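Local atomic coordinates of putative fructose-aminoacid-6-phosphate deglycase (Bacillus subtilis, PDB entry 3EUA), a protein that catalyses the conversion of a range of fructosamine 6-phosphates to glucose 6-phosphate and a free amino acid. Residues L80-S84 with G85-E89; Q167-A170 with V171-A175; R314-P317 with L318-R322. All blocks are in the same frame, centred on the assembly; numbering follows the deposited sequence. Where two conformers were deposited one is given.

Interaction 1 of 3, residues L80-S84 with G85-E89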
loop_
_atom_site.group_PDB
_atom_site.type_symbol
_atom_site.label_atom_id
_atom_site.label_comp_id
_atom_site.label_asym_id
_atom_site.label_seq_id
_atom_site.Cartn_x
_atom_site.Cartn_y
_atom_site.Cartn_z
ATOM N N LEU A 80 -14.254 -9.158 -6.196
ATOM C CA LEU A 80 -14.760 -8.136 -5.286
ATOM C C LEU A 80 -15.316 -8.742 -3.996
ATOM O O LEU A 80 -15.707 -9.921 -3.950
ATOM C CB LEU A 80 -15.818 -7.254 -5.969
ATOM C CG LEU A 80 -15.400 -6.675 -7.326
ATOM C CD1 LEU A 80 -16.055 -7.446 -8.509
ATOM C CD2 LEU A 80 -15.745 -5.222 -7.378
ATOM N N CYS A 81 -15.339 -7.940 -2.943
ATOM C CA CYS A 81 -15.879 -8.390 -1.676
ATOM C C CYS A 81 -16.540 -7.244 -0.926
ATOM O O CYS A 81 -16.016 -6.128 -0.895
ATOM C CB CYS A 81 -14.778 -8.996 -0.823
ATOM S SG CYS A 81 -15.426 -9.658 0.718
ATOM N N SER A 82 -17.691 -7.539 -0.338
ATOM C CA SER A 82 -18.452 -6.622 0.497
ATOM C C SER A 82 -19.299 -7.479 1.404
ATOM O O SER A 82 -20.113 -8.260 0.916
ATOM C CB SER A 82 -19.383 -5.721 -0.316
ATOM O OG SER A 82 -20.194 -4.924 0.558
ATOM N N HIS A 83 -19.201 -7.278 2.703
ATOM C CA HIS A 83 -19.956 -8.088 3.626
ATOM C C HIS A 83 -21.463 -7.938 3.433
ATOM O O HIS A 83 -22.183 -8.882 3.136
ATOM C CB HIS A 83 -19.534 -7.704 5.028
ATOM C CG HIS A 83 -20.136 -8.570 6.069
ATOM N ND1 HIS A 83 -19.657 -9.829 6.338
ATOM C CD2 HIS A 83 -21.208 -8.391 6.866
ATOM C CE1 HIS A 83 -20.386 -10.372 7.291
ATOM N NE2 HIS A 83 -21.335 -9.522 7.629
ATOM N N SER A 84 -21.934 -6.712 3.551
ATOM C CA SER A 84 -23.350 -6.428 3.386
ATOM C C SER A 84 -23.765 -6.525 1.941
ATOM O O SER A 84 -24.930 -6.720 1.646
ATOM C CB SER A 84 -23.678 -4.993 3.846
ATOM O OG SER A 84 -23.109 -3.975 2.986
ATOM N N GLY A 85 -22.807 -6.339 1.035
ATOM C CA GLY A 85 -23.088 -6.317 -0.388
ATOM C C GLY A 85 -23.685 -4.969 -0.818
ATOM O O GLY A 85 -24.104 -4.817 -1.968
ATOM N N ASN A 86 -23.708 -3.996 0.097
ATOM C CA ASN A 86 -24.263 -2.666 -0.167
ATOM C C ASN A 86 -23.205 -1.582 -0.385
ATOM O O ASN A 86 -23.547 -0.501 -0.860
ATOM C CB ASN A 86 -25.153 -2.182 0.989
ATOM C CG ASN A 86 -26.495 -2.897 1.081
ATOM O OD1 ASN A 86 -27.042 -3.412 0.097
ATOM N ND2 ASN A 86 -27.071 -2.875 2.284
ATOM N N THR A 87 -21.948 -1.842 -0.027
ATOM C CA THR A 87 -20.888 -0.839 -0.130
ATOM C C THR A 87 -20.955 -0.219 -1.522
ATOM O O THR A 87 -20.596 -0.882 -2.503
ATOM C CB THR A 87 -19.539 -1.435 0.090
ATOM O OG1 THR A 87 -19.590 -2.298 1.240
ATOM C CG2 THR A 87 -18.548 -0.297 0.301
ATOM N N PRO A 88 -21.379 1.065 -1.605
ATOM C CA PRO A 88 -21.643 1.629 -2.937
ATOM C C PRO A 88 -20.487 1.647 -3.910
ATOM O O PRO A 88 -20.722 1.431 -5.104
ATOM C CB PRO A 88 -22.118 3.058 -2.634
ATOM C CG PRO A 88 -22.560 2.997 -1.243
ATOM C CD PRO A 88 -21.644 2.064 -0.561
ATOM N N GLU A 89 -19.266 1.863 -3.415
ATOM C CA GLU A 89 -18.096 1.905 -4.299
ATOM C C GLU A 89 -17.769 0.518 -4.877
ATOM O O GLU A 89 -17.326 0.384 -6.020
ATOM C CB GLU A 89 -16.849 2.427 -3.591
ATOM C CG GLU A 89 -16.976 3.782 -2.955
ATOM C CD GLU A 89 -17.390 3.728 -1.492
ATOM O OE1 GLU A 89 -18.391 3.081 -1.118
ATOM O OE2 GLU A 89 -16.667 4.371 -0.712
#
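The carboxamide of Asn-86 is the flat group met across this turn, and only loosely: Ser-84 OG lies 4.0 Å from its CG. The other flat group, the imidazole of His-83, is turned off the turn, stacked with Phe-109 and in contact with Trp-127, while its ND1 is hydrogen-bonded to Tyr-125 OH. The contact itself is carried by three hydroxyls. Ser-82 OG sits 2.8 Å from Thr-87 OG1 in a hydrogen bond whose proton could come from either side. The same Ser-82 OG takes a weak bond from Gly-85 N at 3.0 Å, bent to 132°, so one hydroxyl joins Ser-82 to two points of the turn that follows. With OG anti to its own nitrogen (chi1 175°), the hydroxyl is placed between Gly-85 N and Thr-87 OG1. Ser-84 OG accepts a straighter bond (156°) from Asn-86 N at 3.0 Å; a side-chain oxygen bonded to the amide two residues on makes an ST turn. Gly-85 has positive phi between these bonds, and a side-chain carbon on it would lie 2.7 Å from Ser-84 O, a clash. Thr-87 occupies the N-cap position of helix 88-99, yet its side chain makes no capping bond, its OG1 being paired with Ser-82 instead. Thr-87 also packs on His-234 of the second subunit, and Glu-89 OE2 forms a salt bridge with Arg-261 of that subunit. The arrangement is the strand-to-helix turn of a beta-alpha-beta unit in an SIS domain, with the serine- and threonine-rich sequence that in related phosphosugar isomerases binds the sugar phosphate; a similar role here is probable by family resemblance.

Interaction 2 of 3, residues Q167-A170 with V171-A175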
loop_
_atom_site.group_PDB
_atom_site.type_symbol
_atom_site.label_atom_id
_atom_site.label_comp_id
_atom_site.label_asym_id
_atom_site.label_seq_id
_atom_site.Cartn_x
_atom_site.Cartn_y
_atom_site.Cartn_z
ATOM N N GLN A 167 -8.102 -28.041 7.815
ATOM C CA GLN A 167 -7.356 -28.263 9.063
ATOM C C GLN A 167 -7.118 -26.973 9.866
ATOM O O GLN A 167 -6.773 -27.026 11.051
ATOM C CB GLN A 167 -5.998 -28.848 8.740
ATOM C CG GLN A 167 -6.052 -30.212 8.116
ATOM C CD GLN A 167 -6.451 -31.308 9.090
ATOM O OE1 GLN A 167 -6.292 -31.180 10.302
ATOM N NE2 GLN A 167 -6.924 -32.421 8.550
ATOM N N LEU A 168 -7.334 -25.808 9.254
ATOM C CA LEU A 168 -7.025 -24.540 9.924
ATOM C C LEU A 168 -7.968 -24.197 11.091
ATOM O O LEU A 168 -7.581 -23.470 12.001
ATOM C CB LEU A 168 -7.017 -23.383 8.913
ATOM C CG LEU A 168 -6.116 -22.218 9.295
ATOM C CD1 LEU A 168 -4.638 -22.715 9.286
ATOM C CD2 LEU A 168 -6.322 -21.066 8.348
ATOM N N GLN A 169 -9.203 -24.700 11.089
ATOM C CA GLN A 169 -10.083 -24.379 12.206
ATOM C C GLN A 169 -9.490 -24.931 13.500
ATOM O O GLN A 169 -9.552 -24.269 14.510
ATOM C CB GLN A 169 -11.510 -24.878 12.023
ATOM C CG GLN A 169 -12.493 -24.372 13.103
ATOM C CD GLN A 169 -12.631 -22.879 13.126
ATOM O OE1 GLN A 169 -12.557 -22.218 12.075
ATOM N NE2 GLN A 169 -12.888 -22.315 14.326
ATOM N N ALA A 170 -8.900 -26.126 13.467
ATOM C CA ALA A 170 -8.299 -26.698 14.665
ATOM C C ALA A 170 -7.119 -25.824 15.116
ATOM O O ALA A 170 -6.883 -25.661 16.321
ATOM C CB ALA A 170 -7.850 -28.130 14.411
ATOM N N VAL A 171 -6.411 -25.236 14.146
ATOM C CA VAL A 171 -5.284 -24.330 14.438
ATOM C C VAL A 171 -5.815 -23.095 15.183
ATOM O O VAL A 171 -5.217 -22.668 16.179
ATOM C CB VAL A 171 -4.511 -23.879 13.148
ATOM C CG1 VAL A 171 -3.268 -23.064 13.520
ATOM C CG2 VAL A 171 -4.090 -25.099 12.267
ATOM N N TYR A 172 -6.920 -22.533 14.683
ATOM C CA TYR A 172 -7.592 -21.398 15.321
ATOM C C TYR A 172 -7.926 -21.704 16.764
ATOM O O TYR A 172 -7.625 -20.930 17.642
ATOM C CB TYR A 172 -8.891 -21.119 14.596
ATOM C CG TYR A 172 -8.845 -20.363 13.289
ATOM C CD1 TYR A 172 -7.678 -20.172 12.557
ATOM C CD2 TYR A 172 -10.022 -19.902 12.758
ATOM C CE1 TYR A 172 -7.703 -19.473 11.333
ATOM C CE2 TYR A 172 -10.064 -19.206 11.573
ATOM C CZ TYR A 172 -8.922 -18.991 10.857
ATOM O OH TYR A 172 -9.075 -18.320 9.667
ATOM N N GLU A 173 -8.494 -22.879 17.022
ATOM C CA GLU A 173 -8.930 -23.240 18.378
ATOM C C GLU A 173 -7.779 -23.329 19.335
ATOM O O GLU A 173 -7.844 -22.867 20.471
ATOM C CB GLU A 173 -9.645 -24.591 18.413
ATOM C CG GLU A 173 -10.882 -24.717 17.540
ATOM C CD GLU A 173 -12.025 -23.779 17.888
ATOM O OE1 GLU A 173 -12.104 -23.285 19.034
ATOM O OE2 GLU A 173 -12.881 -23.561 16.991
ATOM N N LYS A 174 -6.733 -23.985 18.880
ATOM C CA LYS A 174 -5.571 -24.130 19.742
ATOM C C LYS A 174 -4.903 -22.787 19.973
ATOM O O LYS A 174 -4.495 -22.479 21.084
ATOM C CB LYS A 174 -4.514 -25.082 19.187
ATOM C CG LYS A 174 -4.927 -26.493 19.088
ATOM C CD LYS A 174 -3.749 -27.336 18.745
ATOM C CE LYS A 174 -4.132 -28.763 18.422
ATOM N NZ LYS A 174 -4.870 -28.789 17.135
ATOM N N ALA A 175 -4.798 -21.992 18.913
ATOM C CA ALA A 175 -4.185 -20.663 19.012
ATOM C C ALA A 175 -4.976 -19.726 19.935
ATOM O O ALA A 175 -4.393 -19.001 20.734
ATOM C CB ALA A 175 -4.024 -20.052 17.615
HETATM O O HOH W 1 -7.661 -27.693 17.958
#
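Ala-170 O is held by two donors: Lys-174 N at 3.1 Å, in the helical i to i+4 bond, and a water whose oxygen is 2.7 Å from Ala-170 O. That water also accepts from Lys-174 NZ at 3.1 Å, so the ammonium reaches back to the carbonyl through it, the lysine chain being extended until a bend at chi4. At the neighbouring position, Gln-169 NE2 donates to Glu-173 OE2 over 2.9 Å at 165°, a pair itself spaced i to i+4. The acceptor lies close to the amide plane of Gln-169, whereas the donor comes from above the carboxylate plane, the two planes standing 56° apart. A bend at chi2 of Gln-169 (61°) carries its amide along the helix surface toward Glu-173. The oxygen of the same amide is engaged too, OE1 accepting from Ala-133 N in a loop, which should restrain rotation of the group. On the buried side Leu-168 divides its branches: CD1 lies 3.9 Å from Val-171 CG2, and CD2 lies 3.7 Å from Tyr-172 CE1. Leu-168 and Tyr-172 also pack on Leu-297 of helix 288-313. The whole is a stretch of amphipathic alpha-helix, with i to i+4 polar pairs beside a face that packs on helix 288-313.

Interaction 3 of 3, residues R314-P317 with L318-R322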
loop_
_atom_site.group_PDB
_atom_site.type_symbol
_atom_site.label_atom_id
_atom_site.label_comp_id
_atom_site.label_asym_id
_atom_site.label_seq_id
_atom_site.Cartn_x
_atom_site.Cartn_y
_atom_site.Cartn_z
ATOM N N ARG A 314 -12.333 -1.270 27.641
ATOM C CA ARG A 314 -12.569 0.157 27.362
ATOM C C ARG A 314 -14.041 0.566 27.320
ATOM O O ARG A 314 -14.343 1.728 27.037
ATOM C CB ARG A 314 -11.916 0.524 26.007
ATOM C CG ARG A 314 -10.417 0.282 25.993
ATOM C CD ARG A 314 -9.748 0.682 24.691
ATOM N NE ARG A 314 -9.729 2.104 24.426
ATOM C CZ ARG A 314 -10.568 2.779 23.641
ATOM N NH1 ARG A 314 -11.576 2.209 23.012
ATOM N NH2 ARG A 314 -10.389 4.084 23.487
ATOM N N ASN A 315 -14.914 -0.411 27.554
ATOM C CA ASN A 315 -16.357 -0.240 27.553
ATOM C C ASN A 315 -16.769 0.526 26.298
ATOM O O ASN A 315 -17.564 1.464 26.338
ATOM C CB ASN A 315 -16.811 0.408 28.876
ATOM C CG ASN A 315 -18.226 0.041 29.249
ATOM O OD1 ASN A 315 -19.089 -0.185 28.390
ATOM N ND2 ASN A 315 -18.481 -0.043 30.551
ATOM N N HIS A 316 -16.169 0.103 25.184
ATOM C CA HIS A 316 -16.378 0.662 23.876
ATOM C C HIS A 316 -16.712 -0.504 22.953
ATOM O O HIS A 316 -15.812 -1.152 22.435
ATOM C CB HIS A 316 -15.104 1.338 23.395
ATOM C CG HIS A 316 -15.286 2.107 22.132
ATOM N ND1 HIS A 316 -15.024 3.456 22.037
ATOM C CD2 HIS A 316 -15.740 1.727 20.919
ATOM C CE1 HIS A 316 -15.269 3.858 20.802
ATOM N NE2 HIS A 316 -15.717 2.828 20.109
ATOM N N PRO A 317 -18.021 -0.792 22.751
ATOM C CA PRO A 317 -18.330 -1.918 21.883
ATOM C C PRO A 317 -17.786 -1.790 20.470
ATOM O O PRO A 317 -17.760 -0.687 19.905
ATOM C CB PRO A 317 -19.867 -1.932 21.816
ATOM C CG PRO A 317 -20.336 -1.173 23.020
ATOM C CD PRO A 317 -19.244 -0.154 23.295
ATOM N N LEU A 318 -17.341 -2.903 19.910
ATOM C CA LEU A 318 -16.813 -2.894 18.537
ATOM C C LEU A 318 -17.825 -2.458 17.496
ATOM O O LEU A 318 -17.425 -2.002 16.412
ATOM C CB LEU A 318 -16.239 -4.247 18.114
ATOM C CG LEU A 318 -14.946 -4.779 18.767
ATOM C CD1 LEU A 318 -14.690 -6.217 18.388
ATOM C CD2 LEU A 318 -13.698 -3.945 18.447
ATOM N N SER A 319 -19.110 -2.573 17.816
ATOM C CA SER A 319 -20.191 -2.142 16.923
ATOM C C SER A 319 -20.461 -0.642 16.976
ATOM O O SER A 319 -21.181 -0.115 16.128
ATOM C CB SER A 319 -21.473 -2.902 17.300
ATOM O OG SER A 319 -21.711 -2.751 18.703
ATOM N N HIS A 320 -19.866 0.063 17.934
ATOM C CA HIS A 320 -20.117 1.485 18.084
ATOM C C HIS A 320 -19.543 2.322 16.945
ATOM O O HIS A 320 -18.459 2.024 16.475
ATOM C CB HIS A 320 -19.565 1.969 19.415
ATOM C CG HIS A 320 -19.936 3.380 19.715
ATOM N ND1 HIS A 320 -21.200 3.739 20.128
ATOM C CD2 HIS A 320 -19.221 4.523 19.643
ATOM C CE1 HIS A 320 -21.240 5.049 20.317
ATOM N NE2 HIS A 320 -20.056 5.552 20.015
ATOM N N ARG A 321 -20.306 3.323 16.484
ATOM C CA ARG A 321 -19.890 4.231 15.432
ATOM C C ARG A 321 -20.499 5.589 15.699
ATOM O O ARG A 321 -21.573 5.694 16.330
ATOM C CB ARG A 321 -20.398 3.785 14.056
ATOM C CG ARG A 321 -19.884 2.436 13.543
ATOM C CD ARG A 321 -18.373 2.387 13.253
ATOM N NE ARG A 321 -18.066 1.108 12.585
ATOM C CZ ARG A 321 -17.976 -0.080 13.176
ATOM N NH1 ARG A 321 -18.143 -0.224 14.488
ATOM N NH2 ARG A 321 -17.719 -1.169 12.454
ATOM N N ARG A 322 -19.834 6.634 15.227
ATOM C CA ARG A 322 -20.364 7.972 15.321
ATOM C C ARG A 322 -20.692 8.499 13.948
ATOM O O ARG A 322 -21.502 9.379 13.842
ATOM C CB ARG A 322 -19.423 8.902 16.051
ATOM C CG ARG A 322 -18.028 8.975 15.566
ATOM C CD ARG A 322 -17.298 9.928 16.463
ATOM N NE ARG A 322 -15.860 9.824 16.329
ATOM C CZ ARG A 322 -15.016 10.338 17.219
ATOM N NH1 ARG A 322 -15.466 10.970 18.301
ATOM N NH2 ARG A 322 -13.712 10.182 17.066
#
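Within residues 314-317, His-316 and Pro-317 make the contact with 318-322, while Arg-314 and Asn-315 bring the chain out of helix 288-313. Arg-314 NH1 is hydrogen-bonded to Gln-220 OE1 of helix 205-220. Asn-315 then leaves the helix with positive phi and two bonds back into the last turn, a Schellman motif. His-316 follows, its imidazole held anti to the backbone nitrogen and presenting a face to the edge of the His-320 ring. The pair is an offset edge-to-face stack: centroids are 5.3 Å apart, the planes stand at 88°, and the closest atoms are His-316 NE2 and His-320 CD2 at 3.9 Å. Trp-221 adjoins both rings; it is edge-to-face with His-316 and also meets His-320. Replacing His-316 by an alanine would probably leave the edge of His-320 without the face it meets and Trp-221 without its edge-to-face partner, the His-320 ring then being freer to turn. Pro-317 opens a type I beta turn that ends at His-320, and this turn brings the two imidazoles together. Its closing bond runs from His-320 N to Pro-317 O, 3.0 Å long and 161° at the hydrogen, although the donor stands well above the carbonyl plane. On the ring of Pro-317, CB is touched by Ser-319 OG at 3.7 Å. After the turn Arg-321 folds back so that NH1 bridges two carbonyls, Leu-318 O at 2.7 Å and His-320 O at 3.0 Å, holding the guanidinium against the carbonyls of the turn; its NH2 forms a salt bridge with Glu-218. The side chain of Leu-318 touches Met-219 of helix 205-220 and Ala-311 of helix 288-313.

The three contacts are separate, in series along the chain, and none touches another. Centres of interactions 1 and 3 lie about 22 Å apart, with nearest atoms about 10 Å; interaction 2 is about 28 Å from each, centre to centre. Interaction 1 belongs to the first parallel sheet, of five strands, while interaction 3 packs beside helices that accompany the second sheet; helix 158-190, carrying interaction 2, connects the two in sequence. Interactions 1 and 3 both reach the second subunit, through Glu-89 and through Arg-322 respectively, whereas no other chain of the assembly touches interaction 2. Of the three, residues 80-89 are the likeliest to line a sugar-phosphate pocket, judged by family resemblance.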